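Local coordinates for protein SorB (Sorangium cellulosum, PDB 6B2V) that belongs to the trans-acyltransferase assembly line that makes the antibiotic sorangicin, this fragment being the pyran synthase domain of module nine, which probably closes a pyran ring, at residues A110-A115 and L129-E134; R41-A46 and R104-D109. All blocks are in the same frame, centred on the assembly; numbering follows the deposited sequence.

Following the chain from the N terminus, 41-46 is the first of the four segments; a long excursion that includes helix 64-77 follows before 104-109 comes back antiparallel beside it, and contact 2 closes that loop of 57 residues. Asp109 leads straight into Ala110, a tight turn reverses the chain, and contact 1 closes the much shorter hairpin loop to 129-134. The two contacts therefore follow in series and neither encloses the other. They are joined through neighbouring strands 101-110 and 113-120: Ala115 N probably donates a hydrogen bond to Ser108 O, and Leu130 CD1 packs 3.6 Å from Leu107 CD2. Together they tie strands 41-48, 101-110, 113-120 and 123-132 side by side.

Contact 1: A110-A115 and L129-E134; sequences AESGRA and LLVFDE
Gly113-Ala115 and Leu129-Phe132 run antiparallel at 173°, their axes approaching to 4.6 Å. Arg114 and Leu130 form the hydrogen-bonded pair: Leu130 N donates to Arg114 O at 2.7 Å, and Arg114 N returns a bond to Leu130 O at 3.0 Å. A third bond, Phe132 N to Ser112 O at 3.0 Å, carries the ladder into the turn. There Glu111 and Ser112 have helix-like backbone angles, and Ala110 N bonds to Gly113 O while the reverse bond is weak.

The Phe132 ring turns one face to Gly113, whose CA sits 3.5 Å from the ring centroid, almost on the normal, in a CH-pi contact. Glycine has no side chain to hold the ring off. Next to Gly113 on the same strand, Arg114 folds back at its second torsion (chi2 -77°), bringing its guanidinium alongside the same ring. One face of that group meets the ring through Phe132 CZ, 3.6 Å from Arg114 NH1; with the planes 58° apart the two cross rather than stack. The same nitrogen donates to Gly113 O at 3.0 Å from above the carbonyl plane, while Ala110 N reaches that oxygen from the opposite face. Two donors thus grip one carbonyl, and the bond helps to fix how the guanidinium is turned. Leu80 borders both Arg114 and Phe132.

On the sheet face of Ala115 and Leu129 the contact is apolar: Ala115 CB rests 4.2 Å from Leu129 CD2, and Ala110 CB approaches the same methyl from the turn. Val131 is bonded through its backbone to Ala83 and Gly84 of strand 82-90, which flanks 123-132. The arrangement is the open end of the beta hairpin 113-120/123-132, where an aromatic ring lies on glycine, within the predicted N-terminal hotdog fold.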
loop_
_atom_site.group_PDB
_atom_site.type_symbol
_atom_site.label_atom_id
_atom_site.label_comp_id
_atom_site.label_asym_id
_atom_site.label_seq_id
_atom_site.Cartn_x
_atom_site.Cartn_y
_atom_site.Cartn_z
ATOM N N ALA A 110 -4.070 -21.885 -0.974
ATOM C CA ALA A 110 -5.330 -21.302 -1.426
ATOM C C ALA A 110 -5.427 -21.419 -2.940
ATOM O O ALA A 110 -4.461 -21.633 -3.610
ATOM C CB ALA A 110 -5.476 -19.846 -1.029
ATOM N N GLU A 111 -6.628 -21.245 -3.453
ATOM C CA GLU A 111 -6.881 -21.351 -4.889
ATOM C C GLU A 111 -6.118 -20.311 -5.658
ATOM O O GLU A 111 -5.566 -20.610 -6.654
ATOM C CB GLU A 111 -8.372 -21.283 -5.185
ATOM C CG GLU A 111 -8.808 -21.064 -6.634
ATOM C CD GLU A 111 -10.187 -21.633 -6.918
ATOM O OE1 GLU A 111 -10.960 -21.756 -5.976
ATOM O OE2 GLU A 111 -10.499 -21.956 -8.065
ATOM N N SER A 112 -6.084 -19.101 -5.177
ATOM C CA SER A 112 -5.324 -18.078 -5.853
ATOM C C SER A 112 -3.814 -18.300 -5.821
ATOM O O SER A 112 -3.099 -17.718 -6.598
ATOM C CB SER A 112 -5.602 -16.736 -5.213
ATOM O OG SER A 112 -6.848 -16.267 -5.611
ATOM N N GLY A 113 -3.360 -18.982 -4.799
ATOM C CA GLY A 113 -1.963 -19.158 -4.568
ATOM C C GLY A 113 -1.774 -19.452 -3.094
ATOM O O GLY A 113 -1.611 -20.558 -2.691
ATOM N N ARG A 114 -1.675 -18.395 -2.304
ATOM C CA ARG A 114 -1.550 -18.552 -0.876
ATOM C C ARG A 114 -2.322 -17.539 -0.094
ATOM O O ARG A 114 -2.415 -16.431 -0.478
ATOM C CB ARG A 114 -0.129 -18.355 -0.398
ATOM C CG ARG A 114 0.905 -19.291 -0.925
ATOM C CD ARG A 114 0.832 -20.633 -0.230
ATOM N NE ARG A 114 1.890 -21.499 -0.701
ATOM C CZ ARG A 114 1.782 -22.330 -1.731
ATOM N NH1 ARG A 114 0.672 -22.480 -2.386
ATOM N NH2 ARG A 114 2.799 -23.054 -2.062
ATOM N N ALA A 115 -2.906 -17.980 0.986
ATOM C CA ALA A 115 -3.471 -17.045 1.920
ATOM C C ALA A 115 -2.342 -16.610 2.865
ATOM O O ALA A 115 -1.473 -17.355 3.153
ATOM C CB ALA A 115 -4.603 -17.671 2.709
ATOM N N LEU A 129 -4.771 -12.531 0.245
ATOM C CA LEU A 129 -4.461 -13.602 -0.675
ATOM C C LEU A 129 -3.344 -13.216 -1.629
ATOM O O LEU A 129 -3.431 -12.236 -2.239
ATOM C CB LEU A 129 -5.664 -13.917 -1.538
ATOM C CG LEU A 129 -6.946 -14.417 -0.902
ATOM C CD1 LEU A 129 -8.058 -14.455 -1.928
ATOM C CD2 LEU A 129 -6.754 -15.790 -0.310
ATOM N N LEU A 130 -2.328 -14.035 -1.721
ATOM C CA LEU A 130 -1.271 -13.831 -2.672
ATOM C C LEU A 130 -1.622 -14.612 -3.929
ATOM O O LEU A 130 -1.825 -15.782 -3.857
ATOM C CB LEU A 130 0.048 -14.300 -2.088
ATOM C CG LEU A 130 0.656 -13.454 -0.992
ATOM C CD1 LEU A 130 1.364 -14.299 0.013
ATOM C CD2 LEU A 130 1.654 -12.449 -1.511
ATOM N N VAL A 131 -1.686 -13.921 -5.057
ATOM C CA VAL A 131 -2.057 -14.497 -6.319
ATOM C C VAL A 131 -0.811 -14.812 -7.130
ATOM O O VAL A 131 -0.017 -13.963 -7.387
ATOM C CB VAL A 131 -2.873 -13.491 -7.119
ATOM C CG1 VAL A 131 -3.309 -14.073 -8.441
ATOM C CG2 VAL A 131 -4.058 -12.991 -6.304
ATOM N N PHE A 132 -0.715 -16.070 -7.490
ATOM C CA PHE A 132 0.395 -16.584 -8.215
ATOM C C PHE A 132 0.306 -16.202 -9.662
ATOM O O PHE A 132 -0.697 -15.901 -10.180
ATOM C CB PHE A 132 0.382 -18.109 -8.134
ATOM C CG PHE A 132 0.915 -18.687 -6.848
ATOM C CD1 PHE A 132 1.288 -17.909 -5.808
ATOM C CD2 PHE A 132 1.006 -20.044 -6.694
ATOM C CE1 PHE A 132 1.759 -18.455 -4.654
ATOM C CE2 PHE A 132 1.493 -20.609 -5.560
ATOM C CZ PHE A 132 1.875 -19.814 -4.532
ATOM N N ASP A 133 1.447 -16.250 -10.307
ATOM C CA ASP A 133 1.538 -16.017 -11.717
ATOM C C ASP A 133 0.879 -17.168 -12.502
ATOM O O ASP A 133 0.527 -16.973 -13.608
ATOM C CB ASP A 133 2.979 -15.830 -12.154
ATOM C CG ASP A 133 3.474 -14.470 -11.918
ATOM O OD1 ASP A 133 2.803 -13.509 -12.180
ATOM O OD2 ASP A 133 4.592 -14.334 -11.498
ATOM N N GLU A 134 0.807 -18.352 -11.917
ATOM C CA GLU A 134 0.221 -19.558 -12.554
ATOM C C GLU A 134 -0.907 -20.173 -11.729
ATOM O O GLU A 134 -0.758 -20.352 -10.558
ATOM C CB GLU A 134 1.233 -20.649 -12.852
ATOM C CG GLU A 134 2.246 -20.316 -13.898
ATOM C CD GLU A 134 1.678 -19.990 -15.251
ATOM O OE1 GLU A 134 0.588 -20.367 -15.556
ATOM O OE2 GLU A 134 2.352 -19.358 -16.030
#

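Contact 2: R41-A46 and R104-D109; sequences RRAFAA and RVVLSD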
loop_
_atom_site.group_PDB
_atom_site.type_symbol
_atom_site.label_atom_id
_atom_site.label_comp_id
_atom_site.label_asym_id
_atom_site.label_seq_id
_atom_site.Cartn_x
_atom_site.Cartn_y
_atom_site.Cartn_z
ATOM N N ARG A 41 2.229 -25.347 5.175
ATOM C CA ARG A 41 2.311 -23.991 5.645
ATOM C C ARG A 41 3.753 -23.635 5.791
ATOM O O ARG A 41 4.548 -24.412 6.180
ATOM C CB ARG A 41 1.662 -23.812 6.983
ATOM C CG ARG A 41 0.182 -23.782 6.871
ATOM C CD ARG A 41 -0.513 -23.888 8.201
ATOM N NE ARG A 41 0.257 -23.399 9.316
ATOM C CZ ARG A 41 -0.267 -22.604 10.223
ATOM N NH1 ARG A 41 -1.513 -22.244 10.072
ATOM N NH2 ARG A 41 0.444 -22.138 11.244
ATOM N N ARG A 42 4.079 -22.420 5.453
ATOM C CA ARG A 42 5.396 -21.889 5.630
ATOM C C ARG A 42 5.236 -20.561 6.341
ATOM O O ARG A 42 4.351 -19.846 6.072
ATOM C CB ARG A 42 6.111 -21.760 4.315
ATOM C CG ARG A 42 6.505 -23.131 3.813
ATOM C CD ARG A 42 7.418 -23.117 2.640
ATOM N NE ARG A 42 8.739 -22.622 2.910
ATOM C CZ ARG A 42 9.653 -22.501 1.968
ATOM N NH1 ARG A 42 9.368 -22.857 0.746
ATOM N NH2 ARG A 42 10.826 -22.022 2.229
ATOM N N ALA A 43 6.136 -20.289 7.245
ATOM C CA ALA A 43 6.075 -19.129 8.089
ATOM C C ALA A 43 7.396 -18.433 8.143
ATOM O O ALA A 43 8.412 -19.040 8.115
ATOM C CB ALA A 43 5.636 -19.545 9.494
ATOM N N PHE A 44 7.343 -17.112 8.183
ATOM C CA PHE A 44 8.504 -16.260 8.246
ATOM C C PHE A 44 8.345 -15.201 9.306
ATOM O O PHE A 44 7.270 -14.860 9.621
ATOM C CB PHE A 44 8.790 -15.580 6.900
ATOM C CG PHE A 44 9.020 -16.541 5.795
ATOM C CD1 PHE A 44 7.974 -17.111 5.186
ATOM C CD2 PHE A 44 10.271 -16.868 5.403
ATOM C CE1 PHE A 44 8.140 -18.019 4.194
ATOM C CE2 PHE A 44 10.458 -17.771 4.404
ATOM C CZ PHE A 44 9.391 -18.344 3.800
ATOM N N ALA A 45 9.454 -14.712 9.825
ATOM C CA ALA A 45 9.441 -13.747 10.879
ATOM C C ALA A 45 10.497 -12.670 10.779
ATOM O O ALA A 45 11.443 -12.834 10.108
ATOM C CB ALA A 45 9.558 -14.473 12.203
ATOM N N ALA A 46 10.226 -11.545 11.424
ATOM C CA ALA A 46 11.121 -10.437 11.557
ATOM C C ALA A 46 10.900 -9.744 12.893
ATOM O O ALA A 46 9.844 -9.693 13.371
ATOM C CB ALA A 46 10.933 -9.441 10.412
ATOM N N ARG A 104 5.133 -12.049 12.461
ATOM C CA ARG A 104 5.155 -13.303 11.745
ATOM C C ARG A 104 4.135 -13.328 10.650
ATOM O O ARG A 104 3.121 -12.778 10.812
ATOM C CB ARG A 104 4.894 -14.455 12.712
ATOM C CG ARG A 104 4.998 -15.820 12.092
ATOM C CD ARG A 104 4.621 -16.932 13.047
ATOM N NE ARG A 104 5.353 -16.894 14.301
ATOM C CZ ARG A 104 4.965 -17.568 15.375
ATOM N NH1 ARG A 104 3.863 -18.271 15.337
ATOM N NH2 ARG A 104 5.643 -17.524 16.489
ATOM N N VAL A 105 4.486 -13.912 9.518
ATOM C CA VAL A 105 3.566 -14.046 8.434
ATOM C C VAL A 105 3.499 -15.509 8.073
ATOM O O VAL A 105 4.488 -16.100 7.840
ATOM C CB VAL A 105 3.948 -13.160 7.227
ATOM C CG1 VAL A 105 5.326 -13.448 6.741
ATOM C CG2 VAL A 105 2.968 -13.319 6.106
ATOM N N VAL A 106 2.304 -16.046 8.026
ATOM C CA VAL A 106 2.064 -17.434 7.704
ATOM C C VAL A 106 1.374 -17.556 6.350
ATOM O O VAL A 106 0.424 -16.905 6.096
ATOM C CB VAL A 106 1.172 -18.072 8.785
ATOM C CG1 VAL A 106 0.870 -19.528 8.483
ATOM C CG2 VAL A 106 1.837 -17.984 10.111
ATOM N N LEU A 107 1.890 -18.426 5.506
ATOM C CA LEU A 107 1.354 -18.662 4.196
ATOM C C LEU A 107 0.732 -20.031 4.145
ATOM O O LEU A 107 1.337 -20.932 4.555
ATOM C CB LEU A 107 2.472 -18.635 3.183
ATOM C CG LEU A 107 3.344 -17.387 3.147
ATOM C CD1 LEU A 107 4.431 -17.539 2.087
ATOM C CD2 LEU A 107 2.472 -16.195 2.832
ATOM N N SER A 108 -0.467 -20.138 3.638
ATOM C CA SER A 108 -1.175 -21.396 3.525
ATOM C C SER A 108 -1.771 -21.573 2.132
ATOM O O SER A 108 -2.030 -20.645 1.465
ATOM C CB SER A 108 -2.254 -21.463 4.557
ATOM O OG SER A 108 -3.168 -20.432 4.386
ATOM N N ASP A 109 -1.989 -22.809 1.721
ATOM C CA ASP A 109 -2.486 -23.065 0.394
ATOM C C ASP A 109 -3.870 -22.503 0.174
ATOM O O ASP A 109 -4.688 -22.572 1.000
ATOM C CB ASP A 109 -2.493 -24.577 0.104
ATOM C CG ASP A 109 -1.109 -25.157 -0.086
ATOM O OD1 ASP A 109 -0.090 -24.555 0.304
ATOM O OD2 ASP A 109 -1.038 -26.285 -0.594
#
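Arg42 with Leu107 and Phe44 with Val105 are the two hydrogen-bonded pairs that zip these antiparallel strands together. Leu107 N donates to Arg42 O at 2.9 Å, and Arg42 N gives a longer bond of 3.2 Å to Leu107 O. In the next pair Phe44 N reaches Val105 O at 3.0 Å, and Val105 N reaches Phe44 O at 2.9 Å. CA-H...O contacts supplement these bonds, such as Ala43 CA to Val105 O at 3.4 Å.

Apolar contacts differ on the two faces. On the face of Phe44, Val105 and Leu107, Phe44 CB meets Val105 CG1 at 4.1 Å. That methyl stands between the backbone N and carbonyl carbon of Val105 (chi1 57°), which also brings it near Phe44 O. The Phe44 ring presents its edge to Val105 O, and its CE1 comes obliquely to Leu107 CD1. Beyond them, Ala74 of helix 64-77 packs on both Phe44 and Val105. On the face of Ala43 and Val106, Ala43 CB lies 4.2 Å from Val106 CG2.

The other methyl of Val106 meets a charged group. Arg41 bends at its third torsion (chi3 27°) and lays its guanidinium across the valine, with Val106 CG1 over the centre of one face, 3.7 Å from Arg41 CZ. Asp37 forms a salt bridge with this arginine through NH2, so the guanidinium has an ionic partner at NH2 and a methyl over one face. Arg42 instead leads its end away from strand 104-109, to a salt bridge with Glu34. At the other end of the ladder, the aliphatic Arg104 CG rests beside Phe44 O. A strand pair whose Phe44 and Val105 pack on helix 64-77 is consistent with the predicted N-terminal hotdog fold, in which a beta-sheet wraps a central helix.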